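Local atomic coordinates of FdxN element excision controlling factor XisI (Anabaena variabilis ATCC 29413, PDB entry 2NVM), a protein that probably acts with XisF and XisH to control site-specific excision of the fdxN element from nitrogen-fixation genes in cyanobacteria. Residues Y56-C61 against H71-L76; I83-D88 against L110-P115; K17-L22 against L92-E97. One frame throughout, in Å; residues are numbered along the deposited sequence.

Interaction 1 of 3, residues Y56-C61 against H71-L76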
loop_
_atom_site.group_PDB
_atom_site.type_symbol
_atom_site.label_atom_id
_atom_site.label_comp_id
_atom_site.label_asym_id
_atom_site.label_seq_id
_atom_site.Cartn_x
_atom_site.Cartn_y
_atom_site.Cartn_z
ATOM N N TYR B 56 0.478 -3.948 5.179
ATOM C CA TYR B 56 -0.216 -4.974 4.383
ATOM C C TYR B 56 -1.339 -4.279 3.632
ATOM O O TYR B 56 -2.300 -3.822 4.254
ATOM C CB TYR B 56 -0.761 -6.074 5.337
ATOM C CG TYR B 56 0.322 -6.608 6.260
ATOM C CD1 TYR B 56 1.195 -7.627 5.846
ATOM C CD2 TYR B 56 0.513 -6.047 7.536
ATOM C CE1 TYR B 56 2.232 -8.093 6.697
ATOM C CE2 TYR B 56 1.539 -6.512 8.395
ATOM C CZ TYR B 56 2.397 -7.516 7.971
ATOM O OH TYR B 56 3.387 -7.941 8.819
ATOM N N LEU B 57 -1.237 -4.217 2.308
ATOM C CA LEU B 57 -2.215 -3.505 1.501
ATOM C C LEU B 57 -2.645 -4.221 0.227
ATOM O O LEU B 57 -1.854 -4.868 -0.427
ATOM C CB LEU B 57 -1.648 -2.118 1.209
ATOM C CG LEU B 57 -2.538 -1.114 0.448
ATOM C CD1 LEU B 57 -2.516 0.267 1.100
ATOM C CD2 LEU B 57 -2.195 -1.087 -1.045
ATOM N N TRP B 58 -3.925 -4.072 -0.082
ATOM C CA TRP B 58 -4.579 -4.595 -1.245
ATOM C C TRP B 58 -5.262 -3.402 -1.902
ATOM O O TRP B 58 -6.100 -2.731 -1.275
ATOM C CB TRP B 58 -5.565 -5.713 -0.826
ATOM C CG TRP B 58 -6.566 -6.158 -1.843
ATOM C CD1 TRP B 58 -6.443 -6.093 -3.203
ATOM C CD2 TRP B 58 -7.780 -6.884 -1.589
ATOM N NE1 TRP B 58 -7.535 -6.653 -3.801
ATOM C CE2 TRP B 58 -8.377 -7.150 -2.850
ATOM C CE3 TRP B 58 -8.443 -7.307 -0.420
ATOM C CZ2 TRP B 58 -9.611 -7.822 -2.988
ATOM C CZ3 TRP B 58 -9.689 -7.989 -0.549
ATOM C CH2 TRP B 58 -10.257 -8.231 -1.832
ATOM N N LEU B 59 -4.877 -3.146 -3.155
ATOM C CA LEU B 59 -5.458 -2.089 -3.967
ATOM C C LEU B 59 -5.774 -2.583 -5.358
ATOM O O LEU B 59 -5.337 -3.661 -5.742
ATOM C CB LEU B 59 -4.504 -0.886 -4.031
ATOM C CG LEU B 59 -3.079 -0.974 -4.605
ATOM C CD1 LEU B 59 -3.010 -1.319 -6.065
ATOM C CD2 LEU B 59 -2.417 0.392 -4.407
ATOM N N CYS B 60 -6.556 -1.794 -6.084
ATOM C CA CYS B 60 -6.820 -2.021 -7.508
ATOM C C CYS B 60 -6.327 -0.767 -8.252
ATOM O O CYS B 60 -6.427 0.354 -7.747
ATOM C CB CYS B 60 -8.270 -2.370 -7.812
ATOM S SG CYS B 60 -9.404 -1.128 -7.476
ATOM N N CYS B 61 -5.750 -0.980 -9.420
ATOM C CA CYS B 61 -5.198 0.094 -10.219
ATOM C C CYS B 61 -5.257 -0.223 -11.711
ATOM O O CYS B 61 -5.015 -1.366 -12.121
ATOM C CB CYS B 61 -3.760 0.361 -9.757
ATOM S SG CYS B 61 -2.883 1.682 -10.574
ATOM N N HIS B 71 -7.432 2.704 -6.213
ATOM C CA HIS B 71 -8.268 2.554 -5.032
ATOM C C HIS B 71 -7.785 1.491 -4.025
ATOM O O HIS B 71 -7.566 0.342 -4.383
ATOM C CB HIS B 71 -9.684 2.243 -5.617
ATOM C CG HIS B 71 -10.707 1.824 -4.619
ATOM N ND1 HIS B 71 -11.167 2.661 -3.623
ATOM C CD2 HIS B 71 -11.407 0.674 -4.500
ATOM C CE1 HIS B 71 -12.077 2.024 -2.905
ATOM N NE2 HIS B 71 -12.238 0.815 -3.413
ATOM N N ILE B 72 -7.646 1.897 -2.768
ATOM C CA ILE B 72 -7.276 1.001 -1.644
ATOM C C ILE B 72 -8.534 0.223 -1.257
ATOM O O ILE B 72 -9.579 0.845 -1.032
ATOM C CB ILE B 72 -6.696 1.801 -0.455
ATOM C CG1 ILE B 72 -5.387 2.487 -0.910
ATOM C CG2 ILE B 72 -6.484 0.881 0.808
ATOM C CD1 ILE B 72 -4.736 3.367 0.138
ATOM N N ILE B 73 -8.419 -1.119 -1.235
ATOM C CA ILE B 73 -9.505 -2.050 -0.891
ATOM C C ILE B 73 -9.407 -2.448 0.582
ATOM O O ILE B 73 -10.393 -2.401 1.314
ATOM C CB ILE B 73 -9.439 -3.394 -1.717
ATOM C CG1 ILE B 73 -9.468 -3.154 -3.231
ATOM C CG2 ILE B 73 -10.576 -4.353 -1.324
ATOM C CD1 ILE B 73 -10.713 -2.504 -3.727
ATOM N N LEU B 74 -8.210 -2.881 0.990
ATOM C CA LEU B 74 -7.937 -3.341 2.347
ATOM C C LEU B 74 -6.531 -2.925 2.731
ATOM O O LEU B 74 -5.588 -3.169 1.965
ATOM C CB LEU B 74 -8.113 -4.867 2.385
ATOM C CG LEU B 74 -8.172 -5.700 3.673
ATOM C CD1 LEU B 74 -9.180 -5.166 4.654
ATOM C CD2 LEU B 74 -8.534 -7.147 3.313
ATOM N N TYR B 75 -6.410 -2.273 3.891
ATOM C CA TYR B 75 -5.142 -1.784 4.395
ATOM C C TYR B 75 -5.060 -2.023 5.902
ATOM O O TYR B 75 -5.893 -1.535 6.671
ATOM C CB TYR B 75 -4.925 -0.297 3.993
ATOM C CG TYR B 75 -3.681 0.370 4.553
ATOM C CD1 TYR B 75 -2.468 -0.347 4.747
ATOM C CD2 TYR B 75 -3.665 1.757 4.794
ATOM C CE1 TYR B 75 -1.321 0.275 5.262
ATOM C CE2 TYR B 75 -2.528 2.391 5.300
ATOM C CZ TYR B 75 -1.349 1.635 5.522
ATOM O OH TYR B 75 -0.210 2.221 6.002
ATOM N N LEU B 76 -4.035 -2.780 6.287
ATOM C CA LEU B 76 -3.761 -3.152 7.666
ATOM C C LEU B 76 -2.302 -2.876 7.994
ATOM O O LEU B 76 -1.427 -3.052 7.133
ATOM C CB LEU B 76 -4.019 -4.653 7.856
ATOM C CG LEU B 76 -5.374 -5.222 7.417
ATOM C CD1 LEU B 76 -5.414 -6.712 7.617
ATOM C CD2 LEU B 76 -6.495 -4.605 8.187
#
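The carbonyl oxygen Trp-58 O takes two backbone N-H groups at once. Ile-73 N reaches Trp-58 O at 2.8 Å and in the carbonyl plane. Leu-74 N reaches the same Trp-58 O at 3.1 Å, tilted 16° from that plane. This is a classic beta bulge between antiparallel strands, and it shifts the register by one residue between Trp-58 and Leu-59. Either side of it the ladder is regular, with hydrogen-bonded pairs Tyr-56 with Leu-76 and Cys-60 with His-71.

At the bulge Ile-73 and Leu-74 both face Trp-58. Trp-58 CG lies anti to the backbone N (chi1 166°), which swings the indole across the second strand. In the conformer modelled here, Ile-73 CG2 sits over the six-membered ring of Trp-58, 3.6 Å from its centroid, as a CH-pi contact. Leu-74 CD2 lies at the indole edge, 3.7 Å from Trp-58 CE3. Helix 4-23 packs here too, with the Tyr-20 ring edge-to-face against Trp-58. Cutting Trp-58 back to an alanine would probably leave Ile-73 and Leu-74 without their aromatic partner and open a gap under helix 4-23.

On the other sheet face Leu-57 CD1 rests over the Tyr-75 ring, 3.6 Å from Tyr-75 CG, and meets Ile-72 CD1 at 3.9 Å. Leu-57 and Tyr-75 also pack against Leu-59 of the second subunit. Tyr-75 OH is hydrogen-bonded to Gln-55 of its own chain and to Arg-46 of the second subunit. The chemistry implies a sheet whose backbone polar groups pair with each other, while Tyr-56 and Trp-58 meet the helix and Leu-57, Ile-72 and Tyr-75 the partner chain.

Interaction 2 of 3, residues I83-D88 against L110-P115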
loop_
_atom_site.group_PDB
_atom_site.type_symbol
_atom_site.label_atom_id
_atom_site.label_comp_id
_atom_site.label_asym_id
_atom_site.label_seq_id
_atom_site.Cartn_x
_atom_site.Cartn_y
_atom_site.Cartn_z
ATOM N N ILE B 83 -3.045 -4.074 15.881
ATOM C CA ILE B 83 -3.461 -4.191 14.485
ATOM C C ILE B 83 -4.386 -3.012 14.201
ATOM O O ILE B 83 -5.402 -2.857 14.858
ATOM C CB ILE B 83 -4.182 -5.553 14.213
ATOM C CG1 ILE B 83 -3.193 -6.723 14.447
ATOM C CG2 ILE B 83 -4.774 -5.607 12.800
ATOM C CD1 ILE B 83 -3.811 -8.087 14.420
ATOM N N TRP B 84 -4.007 -2.191 13.222
ATOM C CA TRP B 84 -4.769 -1.023 12.776
ATOM C C TRP B 84 -5.435 -1.382 11.464
ATOM O O TRP B 84 -4.728 -1.667 10.517
ATOM C CB TRP B 84 -3.840 0.168 12.550
ATOM C CG TRP B 84 -3.408 0.830 13.780
ATOM C CD1 TRP B 84 -2.553 0.352 14.723
ATOM C CD2 TRP B 84 -3.808 2.123 14.210
ATOM N NE1 TRP B 84 -2.408 1.264 15.741
ATOM C CE2 TRP B 84 -3.158 2.372 15.447
ATOM C CE3 TRP B 84 -4.660 3.106 13.673
ATOM C CZ2 TRP B 84 -3.340 3.576 16.168
ATOM C CZ3 TRP B 84 -4.841 4.300 14.368
ATOM C CH2 TRP B 84 -4.176 4.531 15.612
ATOM N N ILE B 85 -6.767 -1.393 11.423
ATOM C CA ILE B 85 -7.535 -1.637 10.187
ATOM C C ILE B 85 -7.803 -0.221 9.663
ATOM O O ILE B 85 -8.690 0.480 10.164
ATOM C CB ILE B 85 -8.831 -2.433 10.397
ATOM C CG1 ILE B 85 -8.556 -3.751 11.158
ATOM C CG2 ILE B 85 -9.499 -2.687 9.032
ATOM C CD1 ILE B 85 -9.810 -4.575 11.454
ATOM N N GLU B 86 -6.971 0.203 8.704
ATOM C CA GLU B 86 -7.050 1.536 8.074
ATOM C C GLU B 86 -8.088 1.620 6.951
ATOM O O GLU B 86 -8.563 2.689 6.645
ATOM C CB GLU B 86 -5.688 1.930 7.505
ATOM C CG GLU B 86 -4.481 1.889 8.477
ATOM C CD GLU B 86 -4.464 2.943 9.568
ATOM O OE1 GLU B 86 -5.468 3.618 9.848
ATOM O OE2 GLU B 86 -3.416 3.080 10.215
ATOM N N GLU B 87 -8.374 0.511 6.286
ATOM C CA GLU B 87 -9.368 0.465 5.212
ATOM C C GLU B 87 -9.867 -0.962 5.161
ATOM O O GLU B 87 -9.054 -1.892 5.241
ATOM C CB GLU B 87 -8.742 0.893 3.872
ATOM C CG GLU B 87 -9.704 0.941 2.660
ATOM C CD GLU B 87 -10.877 1.929 2.814
ATOM O OE1 GLU B 87 -10.638 3.086 3.207
ATOM O OE2 GLU B 87 -12.039 1.544 2.514
ATOM N N ASP B 88 -11.187 -1.117 5.052
ATOM C CA ASP B 88 -11.850 -2.400 5.056
ATOM C C ASP B 88 -12.972 -2.435 4.023
ATOM O O ASP B 88 -13.794 -1.516 3.987
ATOM C CB ASP B 88 -12.458 -2.624 6.465
ATOM C CG ASP B 88 -13.177 -3.987 6.617
ATOM O OD1 ASP B 88 -12.712 -4.984 6.032
ATOM O OD2 ASP B 88 -14.197 -4.052 7.335
ATOM N N LEU B 110 -9.794 0.427 14.764
ATOM C CA LEU B 110 -10.459 0.795 13.524
ATOM C C LEU B 110 -9.992 2.195 13.186
ATOM O O LEU B 110 -10.596 3.189 13.586
ATOM C CB LEU B 110 -11.982 0.680 13.614
ATOM C CG LEU B 110 -12.493 -0.711 13.991
ATOM C CD1 LEU B 110 -14.022 -0.675 13.988
ATOM C CD2 LEU B 110 -11.953 -1.847 13.070
ATOM N N GLY B 111 -8.859 2.247 12.474
ATOM C CA GLY B 111 -8.243 3.469 11.977
ATOM C C GLY B 111 -9.160 4.245 11.056
ATOM O O GLY B 111 -9.113 5.460 11.053
ATOM N N PHE B 112 -10.000 3.544 10.283
ATOM C CA PHE B 112 -11.022 4.198 9.436
ATOM C C PHE B 112 -12.168 4.871 10.239
ATOM O O PHE B 112 -12.956 5.592 9.642
ATOM C CB PHE B 112 -11.561 3.277 8.330
ATOM C CG PHE B 112 -12.424 2.162 8.809
ATOM C CD1 PHE B 112 -13.816 2.320 8.881
ATOM C CD2 PHE B 112 -11.873 0.923 9.121
ATOM C CE1 PHE B 112 -14.639 1.262 9.306
ATOM C CE2 PHE B 112 -12.681 -0.141 9.535
ATOM C CZ PHE B 112 -14.069 0.029 9.634
ATOM N N HIS B 113 -12.335 4.561 11.537
ATOM C CA HIS B 113 -13.282 5.304 12.395
ATOM C C HIS B 113 -12.512 6.522 12.922
ATOM O O HIS B 113 -11.337 6.430 13.156
ATOM C CB HIS B 113 -13.814 4.499 13.580
ATOM C CG HIS B 113 -14.805 3.441 13.216
ATOM N ND1 HIS B 113 -15.596 3.512 12.090
ATOM C CD2 HIS B 113 -15.268 2.390 13.929
ATOM C CE1 HIS B 113 -16.424 2.486 12.071
ATOM N NE2 HIS B 113 -16.254 1.795 13.181
ATOM N N HIS B 114 -13.150 7.676 13.053
ATOM C CA HIS B 114 -12.488 8.866 13.649
ATOM C C HIS B 114 -12.046 8.513 15.099
ATOM O O HIS B 114 -12.777 7.770 15.769
ATOM C CB HIS B 114 -13.457 10.054 13.660
ATOM C CG HIS B 114 -12.843 11.335 14.125
ATOM N ND1 HIS B 114 -12.852 11.728 15.447
ATOM C CD2 HIS B 114 -12.199 12.310 13.447
ATOM C CE1 HIS B 114 -12.238 12.890 15.561
ATOM N NE2 HIS B 114 -11.841 13.271 14.360
ATOM N N PRO B 115 -10.861 8.985 15.574
ATOM C CA PRO B 115 -10.399 8.678 16.964
ATOM C C PRO B 115 -11.458 8.810 18.074
ATOM O O PRO B 115 -11.556 7.924 18.923
ATOM C CB PRO B 115 -9.262 9.680 17.166
ATOM C CG PRO B 115 -8.679 9.793 15.805
ATOM C CD PRO B 115 -9.850 9.808 14.869
#
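Ile-85 and Leu-110 run alongside each other, with Ile-85 CD1 3.8 Å from Leu-110 CD2. Ile-85 CG2 meets the Phe-112 ring at CE2, 4.1 Å away. The ring edge also turns to the backbone, where Phe-112 CD2 is 3.4 Å from Ile-85 O. Phe-112 N gives Ile-85 O a weak hydrogen bond at 3.3 Å. Further along, Phe-112 CB touches Glu-86 O and Asp-88 CB touches Phe-112 CE2.

Gly-111 is closely covered. Gly-111 CA lies 3.5 Å from Glu-86 OE1 and 4.0 Å from Trp-84 CE3, and no side chain stands between them. Glu-86 is bent at chi2 (-70°), which brings OE1 back over Gly-111. The carboxylate is gripped from the second subunit by salt bridges to its Arg-68 and Arg-46. Gly-111 O accepts a hydrogen bond from Trp-63 of that subunit. Asp-88 is held by Thr-90 and by Leu-92 N.

Leu-110 to His-113 form a type I beta turn, closed by His-113 N to Leu-110 O at 3.0 Å. It follows strand 108-110, which runs parallel to strand 82-87 after passing through helix 93-100: a right-handed beta-alpha-beta crossover at the edge of the sheet.

Interaction 3 of 3, residues K17-L22 against L92-E97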
loop_
_atom_site.group_PDB
_atom_site.type_symbol
_atom_site.label_atom_id
_atom_site.label_comp_id
_atom_site.label_asym_id
_atom_site.label_seq_id
_atom_site.Cartn_x
_atom_site.Cartn_y
_atom_site.Cartn_z
ATOM N N LYS B 17 -4.614 -12.331 2.319
ATOM C CA LYS B 17 -4.545 -13.272 1.186
ATOM C C LYS B 17 -5.855 -14.027 0.960
ATOM O O LYS B 17 -6.195 -14.284 -0.196
ATOM C CB LYS B 17 -3.389 -14.276 1.335
ATOM C CG LYS B 17 -2.008 -13.644 1.217
ATOM C CD LYS B 17 -0.898 -14.670 1.468
ATOM C CE LYS B 17 0.494 -14.028 1.419
ATOM N NZ LYS B 17 1.570 -15.040 1.618
ATOM N N LYS B 18 -6.571 -14.373 2.044
ATOM C CA LYS B 18 -7.868 -15.083 1.971
ATOM C C LYS B 18 -8.882 -14.258 1.191
ATOM O O LYS B 18 -9.391 -14.734 0.185
ATOM C CB LYS B 18 -8.417 -15.454 3.376
ATOM C CG LYS B 18 -9.800 -16.124 3.413
ATOM C CD LYS B 18 -10.128 -16.668 4.806
ATOM C CE LYS B 18 -11.496 -17.382 4.823
ATOM N NZ LYS B 18 -11.749 -18.212 6.048
ATOM N N TYR B 19 -9.137 -13.030 1.647
ATOM C CA TYR B 19 -10.077 -12.111 0.966
ATOM C C TYR B 19 -9.619 -11.652 -0.418
ATOM O O TYR B 19 -10.478 -11.374 -1.262
ATOM C CB TYR B 19 -10.475 -10.918 1.852
ATOM C CG TYR B 19 -11.337 -11.342 3.009
ATOM C CD1 TYR B 19 -12.713 -11.592 2.827
ATOM C CD2 TYR B 19 -10.791 -11.533 4.284
ATOM C CE1 TYR B 19 -13.532 -12.010 3.905
ATOM C CE2 TYR B 19 -11.589 -11.948 5.364
ATOM C CZ TYR B 19 -12.960 -12.180 5.174
ATOM O OH TYR B 19 -13.733 -12.585 6.238
ATOM N N TYR B 20 -8.298 -11.573 -0.636
ATOM C CA TYR B 20 -7.708 -11.238 -1.948
ATOM C C TYR B 20 -8.049 -12.356 -2.944
ATOM O O TYR B 20 -8.621 -12.075 -3.998
ATOM C CB TYR B 20 -6.179 -11.044 -1.856
ATOM C CG TYR B 20 -5.503 -10.661 -3.162
ATOM C CD1 TYR B 20 -5.432 -9.324 -3.551
ATOM C CD2 TYR B 20 -4.930 -11.631 -4.010
ATOM C CE1 TYR B 20 -4.808 -8.934 -4.769
ATOM C CE2 TYR B 20 -4.307 -11.264 -5.231
ATOM C CZ TYR B 20 -4.248 -9.911 -5.600
ATOM O OH TYR B 20 -3.636 -9.541 -6.778
ATOM N N ASP B 21 -7.716 -13.604 -2.585
ATOM C CA ASP B 21 -8.010 -14.804 -3.418
ATOM C C ASP B 21 -9.511 -14.993 -3.655
ATOM O O ASP B 21 -9.930 -15.319 -4.768
ATOM C CB ASP B 21 -7.431 -16.098 -2.804
ATOM C CG ASP B 21 -5.892 -16.149 -2.813
ATOM O OD1 ASP B 21 -5.205 -15.173 -3.217
ATOM O OD2 ASP B 21 -5.362 -17.204 -2.397
ATOM N N LEU B 22 -10.294 -14.775 -2.600
ATOM C CA LEU B 22 -11.764 -14.871 -2.628
ATOM C C LEU B 22 -12.433 -13.888 -3.611
ATOM O O LEU B 22 -13.476 -14.219 -4.178
ATOM C CB LEU B 22 -12.321 -14.659 -1.204
ATOM C CG LEU B 22 -13.797 -14.848 -0.877
ATOM C CD1 LEU B 22 -14.225 -16.272 -1.169
ATOM C CD2 LEU B 22 -14.028 -14.517 0.592
ATOM N N LEU B 92 -16.427 -5.508 8.263
ATOM C CA LEU B 92 -15.867 -6.080 9.493
ATOM C C LEU B 92 -15.817 -7.615 9.586
ATOM O O LEU B 92 -15.552 -8.139 10.660
ATOM C CB LEU B 92 -16.458 -5.404 10.767
ATOM C CG LEU B 92 -16.183 -3.896 10.906
ATOM C CD1 LEU B 92 -16.863 -3.390 12.167
ATOM C CD2 LEU B 92 -14.675 -3.560 10.926
ATOM N N ALA B 93 -15.992 -8.331 8.462
ATOM C CA ALA B 93 -15.857 -9.811 8.435
ATOM C C ALA B 93 -14.433 -10.238 8.850
ATOM O O ALA B 93 -14.279 -11.270 9.489
ATOM C CB ALA B 93 -16.212 -10.396 7.064
ATOM N N ILE B 94 -13.423 -9.420 8.516
ATOM C CA ILE B 94 -12.018 -9.672 8.899
ATOM C C ILE B 94 -11.770 -9.601 10.422
ATOM O O ILE B 94 -10.830 -10.221 10.896
ATOM C CB ILE B 94 -10.979 -8.750 8.150
ATOM C CG1 ILE B 94 -11.085 -7.268 8.538
ATOM C CG2 ILE B 94 -11.092 -8.912 6.613
ATOM C CD1 ILE B 94 -9.991 -6.432 7.852
ATOM N N VAL B 95 -12.571 -8.815 11.156
ATOM C CA VAL B 95 -12.466 -8.718 12.628
ATOM C C VAL B 95 -12.809 -10.059 13.286
ATOM O O VAL B 95 -12.120 -10.461 14.219
ATOM C CB VAL B 95 -13.315 -7.558 13.225
ATOM C CG1 VAL B 95 -13.490 -7.694 14.738
ATOM C CG2 VAL B 95 -12.691 -6.222 12.861
ATOM N N ASP B 96 -13.857 -10.725 12.786
ATOM C CA ASP B 96 -14.267 -12.051 13.256
ATOM C C ASP B 96 -13.120 -13.051 13.115
ATOM O O ASP B 96 -12.857 -13.817 14.038
ATOM C CB ASP B 96 -15.504 -12.573 12.497
ATOM C CG ASP B 96 -16.776 -11.788 12.819
ATOM O OD1 ASP B 96 -17.092 -11.616 14.020
ATOM O OD2 ASP B 96 -17.481 -11.385 11.864
ATOM N N GLU B 97 -12.417 -12.992 11.980
ATOM C CA GLU B 97 -11.264 -13.873 11.737
ATOM C C GLU B 97 -10.108 -13.629 12.718
ATOM O O GLU B 97 -9.497 -14.594 13.189
ATOM C CB GLU B 97 -10.862 -13.858 10.255
ATOM C CG GLU B 97 -12.026 -14.442 9.397
ATOM C CD GLU B 97 -11.644 -14.862 8.010
ATOM O OE1 GLU B 97 -10.720 -14.268 7.429
ATOM O OE2 GLU B 97 -12.284 -15.795 7.484
#
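Tyr-19 and Lys-18 of helix 4-23 meet helix 93-100 mainly through side chains. These are two helices packed side by side on one face of a mixed beta sheet, an alpha/beta layer arrangement. The axes of their short segments are 12.0 Å apart. Such spacing is wide, and long side chains bridge it.

Tyr-19 does most of this. Its CG is anti to the carbonyl carbon (chi1 -69°), and this sends the ring out to the second helix. Ile-94 CG2 approaches the ring obliquely and lies 3.3 Å from Tyr-19 CE2. The hydroxyl end reaches the start of that helix, with Tyr-19 OH 3.4 Å from Ala-93 CB. Ile-94 turns its two branches apart. CG2 takes the ring, while CD1 runs down toward Leu-74 and Leu-76 of the sheet.

Glu-97 comes to the tyrosine from the opposite direction. Its chain is extended beyond CG, and Glu-97 OE1 lies 3.2 Å from Tyr-19 CE2. The ring and carboxylate planes are 48° apart, so the two groups are not stacked.

Lys-18 is also extended, and its chain crosses over the carboxylate. Lys-18 CD is 3.6 Å from Glu-97 OE1, so methylenes as well as the amine cover the acid. The lysine is exposed, and the charge pair lies at the surface. Lys-18 NZ forms a salt bridge with Glu-97 OE2 at 2.9 Å, on the syn side and 30° out of the carboxylate plane.

In the fold
Interactions 1 and 2 are buried, and both reach one mixed sheet, interaction 2 at its edge, where a turn leaves the last strand. They join through neighbouring strands 67-79 and 82-87, where Tyr-75 pairs with Glu-86 and Glu-87. Both touch the second subunit. Interaction 3 is a surface contact between the helices lying on that sheet. The chemistry follows the place. In 56-61 with 71-76, backbone hydrogen bonds dominate. In 83-88 with 110-115, apolar packing and a type I turn containing Gly-111 replace the ladder. In 17-22 with 92-97, mainly side chains meet, and a salt bridge appears. Ile-94 packs on Leu-74 and Leu-76, and Val-95 on Ile-85, linking the helix to both sheet contacts.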